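Local coordinates for 2-keto-3-deoxygluconate kinase (PDB 2AFB), which probably phosphorylates 2-keto-3-deoxygluconate at the expense of ATP, as a sugar kinase of the pfkB family in the ribokinase clan, at residues W264-N278 / S308-C320. Sequence-based numbering, arbitrary orientation.
Sequences WSVMVFENGQPHFSN and SQKKAEFAAAASC
Glu270 and Ser308 meet where the turn end of the β-hairpin formed by strands 264-270 and 273-276 reaches the first turn of helix 308-320. The glutamate's CG is wedged between backbone N and carbonyl carbon (chi1 53°); outward from CB, CG passes 3.0 Å from Ser308 OG, CD lies against the same hydroxyl, and the oxygens part company. OE2 accepts from Ser308 OG through its anti lone pair (2.6 Å) and touches Lys311 CE, whereas OE1 offers its syn lone pair to Lys311 NZ in a 3.1 Å salt bridge. Thr248 also binds OE1, and Ser302 the ammonium. With a lysine in its place, Lys311 would probably face a like charge and Ser308 OG would lose its acceptor.

Ser308 also lays its CB over one face of the His275 imidazole, a CH-π contact 3.5 Å from the ring centroid. ND1 in turn donates to Val268 O in the imidazole plane, though tilted from the carbonyl plane. Ala312 CB packs against Val268 CG2 and His275 O. Gln309 NE2 reaches Phe276 O from above the carbonyl plane, and Glu313 OE1 receives Asn278 N almost straight (2.9 Å, 173°). Beyond these bonds, toward Trp264, Val266 CG2 and Ser277 press on Ala316 CB (3.2 Å from Ser277 CB). Trp264 directs NE1 at Ser319 OG, 2.7 Å away in the indole plane.

Small alanines thus let the helix settle within 7.5 Å of strand 273-276, axis to axis, on the edge hairpin of this ribokinase-like fold's large mixed sheet, while polar side chains, including a buried ion pair, probably fix its position along the strands.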
loop_
_atom_site.group_PDB
_atom_site.type_symbol
_atom_site.label_atom_id
_atom_site.label_comp_id
_atom_site.label_asym_id
_atom_site.label_seq_id
_atom_site.Cartn_x
_atom_site.Cartn_y
_atom_site.Cartn_z
ATOM N N TRP A 264 -7.681 -31.553 -4.404
ATOM C CA TRP A 264 -7.069 -31.552 -5.742
ATOM C C TRP A 264 -6.206 -32.781 -5.942
ATOM O O TRP A 264 -5.367 -33.128 -5.082
ATOM C CB TRP A 264 -6.232 -30.277 -5.898
ATOM C CG TRP A 264 -5.424 -30.130 -7.137
ATOM C CD1 TRP A 264 -4.081 -30.451 -7.296
ATOM C CD2 TRP A 264 -5.870 -29.627 -8.415
ATOM N NE1 TRP A 264 -3.690 -30.166 -8.599
ATOM C CE2 TRP A 264 -4.765 -29.660 -9.294
ATOM C CE3 TRP A 264 -7.090 -29.135 -8.898
ATOM C CZ2 TRP A 264 -4.866 -29.224 -10.640
ATOM C CZ3 TRP A 264 -7.161 -28.696 -10.200
ATOM C CH2 TRP A 264 -6.059 -28.747 -11.052
ATOM N N SER A 265 -6.383 -33.397 -7.107
ATOM C CA SER A 265 -5.599 -34.565 -7.503
ATOM C C SER A 265 -5.658 -34.675 -9.009
ATOM O O SER A 265 -6.430 -33.960 -9.652
ATOM C CB SER A 265 -6.137 -35.845 -6.864
ATOM O OG SER A 265 -7.396 -36.164 -7.401
ATOM N N VAL A 266 -4.821 -35.532 -9.576
ATOM C CA VAL A 266 -4.796 -35.708 -11.047
ATOM C C VAL A 266 -4.662 -37.145 -11.415
ATOM O O VAL A 266 -4.369 -37.988 -10.551
ATOM C CB VAL A 266 -3.643 -34.915 -11.734
ATOM C CG1 VAL A 266 -3.713 -33.434 -11.322
ATOM C CG2 VAL A 266 -2.216 -35.572 -11.413
HETATM N N MSE A 267 -4.943 -37.427 -12.692
HETATM C CA MSE A 267 -4.711 -38.726 -13.231
HETATM C C MSE A 267 -3.909 -38.604 -14.497
HETATM O O MSE A 267 -4.205 -37.768 -15.334
HETATM C CB MSE A 267 -6.019 -39.428 -13.550
HETATM C CG MSE A 267 -5.826 -40.862 -14.024
HETATM SE SE MSE A 267 -7.320 -41.457 -15.225
HETATM C CE MSE A 267 -7.079 -40.142 -16.691
ATOM N N VAL A 268 -2.941 -39.488 -14.662
ATOM C CA VAL A 268 -2.234 -39.601 -15.923
ATOM C C VAL A 268 -2.525 -40.962 -16.451
ATOM O O VAL A 268 -2.300 -41.953 -15.772
ATOM C CB VAL A 268 -0.721 -39.367 -15.732
ATOM C CG1 VAL A 268 0.085 -39.831 -16.931
ATOM C CG2 VAL A 268 -0.476 -37.888 -15.444
ATOM N N PHE A 269 -3.008 -41.030 -17.685
ATOM C CA PHE A 269 -3.290 -42.334 -18.331
ATOM C C PHE A 269 -2.352 -42.532 -19.512
ATOM O O PHE A 269 -2.372 -41.755 -20.452
ATOM C CB PHE A 269 -4.743 -42.381 -18.806
ATOM C CG PHE A 269 -5.170 -43.703 -19.422
ATOM C CD1 PHE A 269 -5.006 -43.941 -20.775
ATOM C CD2 PHE A 269 -5.789 -44.673 -18.646
ATOM C CE1 PHE A 269 -5.448 -45.155 -21.349
ATOM C CE2 PHE A 269 -6.213 -45.876 -19.183
ATOM C CZ PHE A 269 -6.012 -46.131 -20.540
ATOM N N GLU A 270 -1.506 -43.549 -19.439
ATOM C CA GLU A 270 -0.635 -43.897 -20.553
ATOM C C GLU A 270 -0.288 -45.375 -20.478
ATOM O O GLU A 270 -0.482 -46.006 -19.438
ATOM C CB GLU A 270 0.593 -42.958 -20.678
ATOM C CG GLU A 270 1.432 -42.769 -19.457
ATOM C CD GLU A 270 2.554 -41.674 -19.595
ATOM O OE1 GLU A 270 2.380 -40.628 -20.276
ATOM O OE2 GLU A 270 3.626 -41.862 -18.977
ATOM N N ASN A 271 0.170 -45.912 -21.603
ATOM C CA ASN A 271 0.407 -47.349 -21.802
ATOM C C ASN A 271 -0.755 -48.198 -21.326
ATOM O O ASN A 271 -0.553 -49.248 -20.731
ATOM C CB ASN A 271 1.711 -47.812 -21.125
ATOM C CG ASN A 271 2.916 -46.924 -21.492
ATOM O OD1 ASN A 271 3.523 -46.267 -20.626
ATOM N ND2 ASN A 271 3.240 -46.878 -22.780
ATOM N N GLY A 272 -1.968 -47.713 -21.574
ATOM C CA GLY A 272 -3.191 -48.434 -21.237
ATOM C C GLY A 272 -3.603 -48.409 -19.787
ATOM O O GLY A 272 -4.522 -49.143 -19.401
ATOM N N GLN A 273 -2.974 -47.545 -18.984
ATOM C CA GLN A 273 -3.123 -47.649 -17.528
ATOM C C GLN A 273 -3.265 -46.335 -16.839
ATOM O O GLN A 273 -2.522 -45.385 -17.125
ATOM C CB GLN A 273 -1.943 -48.391 -16.902
ATOM C CG GLN A 273 -1.748 -49.813 -17.417
ATOM C CD GLN A 273 -2.871 -50.766 -16.999
ATOM O OE1 GLN A 273 -3.409 -50.677 -15.885
ATOM N NE2 GLN A 273 -3.223 -51.690 -17.895
ATOM N N PRO A 274 -4.191 -46.277 -15.878
ATOM C CA PRO A 274 -4.348 -45.027 -15.136
ATOM C C PRO A 274 -3.382 -44.975 -13.949
ATOM O O PRO A 274 -2.990 -46.000 -13.428
ATOM C CB PRO A 274 -5.797 -45.088 -14.655
ATOM C CG PRO A 274 -6.039 -46.593 -14.415
ATOM C CD PRO A 274 -5.094 -47.328 -15.376
ATOM N N HIS A 275 -3.024 -43.748 -13.571
ATOM C CA HIS A 275 -2.122 -43.441 -12.482
ATOM C C HIS A 275 -2.672 -42.241 -11.750
ATOM O O HIS A 275 -2.652 -41.154 -12.306
ATOM C CB HIS A 275 -0.746 -43.099 -13.060
ATOM C CG HIS A 275 -0.132 -44.234 -13.784
ATOM N ND1 HIS A 275 -0.274 -44.404 -15.147
ATOM C CD2 HIS A 275 0.534 -45.329 -13.327
ATOM C CE1 HIS A 275 0.318 -45.533 -15.504
ATOM N NE2 HIS A 275 0.818 -46.111 -14.422
ATOM N N PHE A 276 -3.148 -42.439 -10.517
ATOM C CA PHE A 276 -3.719 -41.378 -9.696
ATOM C C PHE A 276 -2.696 -40.841 -8.712
ATOM O O PHE A 276 -1.985 -41.616 -8.098
ATOM C CB PHE A 276 -4.970 -41.873 -8.958
ATOM C CG PHE A 276 -6.069 -42.307 -9.899
ATOM C CD1 PHE A 276 -6.985 -41.381 -10.407
ATOM C CD2 PHE A 276 -6.145 -43.626 -10.337
ATOM C CE1 PHE A 276 -7.983 -41.788 -11.305
ATOM C CE2 PHE A 276 -7.125 -44.022 -11.242
ATOM C CZ PHE A 276 -8.037 -43.111 -11.718
ATOM N N SER A 277 -2.592 -39.499 -8.627
ATOM C CA SER A 277 -1.717 -38.850 -7.664
ATOM C C SER A 277 -2.301 -38.893 -6.264
ATOM O O SER A 277 -3.442 -39.252 -6.054
ATOM C CB SER A 277 -1.521 -37.380 -8.027
ATOM O OG SER A 277 -2.727 -36.616 -7.877
ATOM N N ASN A 278 -1.512 -38.446 -5.315
ATOM C CA ASN A 278 -2.019 -38.034 -4.040
ATOM C C ASN A 278 -3.051 -36.899 -4.197
ATOM O O ASN A 278 -2.991 -36.101 -5.130
ATOM C CB ASN A 278 -0.844 -37.582 -3.187
ATOM C CG ASN A 278 -1.218 -37.423 -1.749
ATOM O OD1 ASN A 278 -1.559 -38.401 -1.069
ATOM N ND2 ASN A 278 -1.194 -36.174 -1.266
ATOM N N SER A 308 5.233 -43.035 -15.464
ATOM C CA SER A 308 3.857 -42.573 -15.481
ATOM C C SER A 308 3.341 -42.180 -14.116
ATOM O O SER A 308 2.678 -41.158 -13.985
ATOM C CB SER A 308 2.956 -43.649 -16.069
ATOM O OG SER A 308 3.305 -43.891 -17.411
ATOM N N GLN A 309 3.679 -42.963 -13.096
ATOM C CA GLN A 309 3.274 -42.606 -11.741
ATOM C C GLN A 309 3.948 -41.298 -11.320
ATOM O O GLN A 309 3.287 -40.389 -10.781
ATOM C CB GLN A 309 3.538 -43.738 -10.730
ATOM C CG GLN A 309 2.808 -43.561 -9.397
ATOM C CD GLN A 309 1.255 -43.477 -9.538
ATOM O OE1 GLN A 309 0.648 -44.286 -10.228
ATOM N NE2 GLN A 309 0.641 -42.485 -8.880
ATOM N N LYS A 310 5.236 -41.166 -11.616
ATOM C CA LYS A 310 5.947 -39.957 -11.240
ATOM C C LYS A 310 5.427 -38.764 -11.984
ATOM O O LYS A 310 5.376 -37.663 -11.441
ATOM C CB LYS A 310 7.476 -40.095 -11.392
ATOM C CG LYS A 310 8.192 -38.756 -11.251
ATOM C CD LYS A 310 9.680 -38.864 -11.328
ATOM C CE LYS A 310 10.392 -37.865 -10.377
ATOM N NZ LYS A 310 10.645 -36.588 -10.951
ATOM N N LYS A 311 5.009 -38.946 -13.227
ATOM C CA LYS A 311 4.372 -37.850 -13.944
ATOM C C LYS A 311 3.138 -37.329 -13.209
ATOM O O LYS A 311 2.868 -36.137 -13.220
ATOM C CB LYS A 311 3.878 -38.275 -15.328
ATOM C CG LYS A 311 4.907 -38.276 -16.380
ATOM C CD LYS A 311 4.298 -38.589 -17.745
ATOM C CE LYS A 311 5.351 -39.222 -18.644
ATOM N NZ LYS A 311 5.016 -39.000 -20.053
ATOM N N ALA A 312 2.354 -38.244 -12.652
ATOM C CA ALA A 312 1.139 -37.865 -11.956
ATOM C C ALA A 312 1.476 -37.171 -10.654
ATOM O O ALA A 312 0.891 -36.139 -10.363
ATOM C CB ALA A 312 0.233 -39.067 -11.688
ATOM N N GLU A 313 2.414 -37.710 -9.885
ATOM C CA GLU A 313 2.708 -37.138 -8.573
ATOM C C GLU A 313 3.343 -35.766 -8.720
ATOM O O GLU A 313 2.951 -34.828 -8.017
ATOM C CB GLU A 313 3.635 -38.029 -7.733
ATOM C CG GLU A 313 3.094 -39.383 -7.354
ATOM C CD GLU A 313 1.775 -39.377 -6.544
ATOM O OE1 GLU A 313 1.300 -38.311 -6.026
ATOM O OE2 GLU A 313 1.222 -40.497 -6.416
ATOM N N PHE A 314 4.308 -35.653 -9.637
ATOM C CA PHE A 314 5.010 -34.405 -9.886
ATOM C C PHE A 314 4.021 -33.330 -10.359
ATOM O O PHE A 314 4.014 -32.197 -9.862
ATOM C CB PHE A 314 6.083 -34.608 -10.950
ATOM C CG PHE A 314 6.953 -33.408 -11.174
ATOM C CD1 PHE A 314 8.146 -33.252 -10.448
ATOM C CD2 PHE A 314 6.629 -32.471 -12.152
ATOM C CE1 PHE A 314 8.946 -32.157 -10.668
ATOM C CE2 PHE A 314 7.429 -31.376 -12.357
ATOM C CZ PHE A 314 8.595 -31.231 -11.632
ATOM N N ALA A 315 3.193 -33.668 -11.339
ATOM C CA ALA A 315 2.229 -32.678 -11.844
ATOM C C ALA A 315 1.123 -32.314 -10.840
ATOM O O ALA A 315 0.706 -31.174 -10.781
ATOM C CB ALA A 315 1.628 -33.139 -13.139
ATOM N N ALA A 316 0.614 -33.276 -10.088
ATOM C CA ALA A 316 -0.283 -32.946 -8.947
ATOM C C ALA A 316 0.412 -32.010 -7.941
ATOM O O ALA A 316 -0.138 -30.981 -7.542
ATOM C CB ALA A 316 -0.765 -34.236 -8.250
ATOM N N ALA A 317 1.621 -32.359 -7.528
ATOM C CA ALA A 317 2.384 -31.508 -6.607
ATOM C C ALA A 317 2.534 -30.044 -7.085
ATOM O O ALA A 317 2.284 -29.087 -6.330
ATOM C CB ALA A 317 3.721 -32.123 -6.328
ATOM N N ALA A 318 2.917 -29.892 -8.327
ATOM C CA ALA A 318 3.166 -28.582 -8.957
ATOM C C ALA A 318 1.940 -27.721 -9.058
ATOM O O ALA A 318 1.992 -26.540 -8.774
ATOM C CB ALA A 318 3.774 -28.751 -10.355
ATOM N N SER A 319 0.847 -28.325 -9.460
ATOM C CA SER A 319 -0.388 -27.642 -9.644
ATOM C C SER A 319 -1.083 -27.385 -8.304
ATOM O O SER A 319 -1.677 -26.350 -8.140
ATOM C CB SER A 319 -1.294 -28.381 -10.665
ATOM O OG SER A 319 -1.611 -29.694 -10.246
ATOM N N CYS A 320 -0.932 -28.274 -7.335
ATOM C CA CYS A 320 -1.265 -27.953 -5.943
ATOM C C CYS A 320 -0.553 -26.686 -5.445
ATOM O O CYS A 320 -1.165 -25.769 -4.902
ATOM C CB CYS A 320 -0.923 -29.127 -5.016
ATOM S SG CYS A 320 -1.086 -28.771 -3.228
HETATM O O HOH W 1 2.886 -46.557 -17.937
HETATM O O HOH W 2 -2.256 -44.961 -9.186
#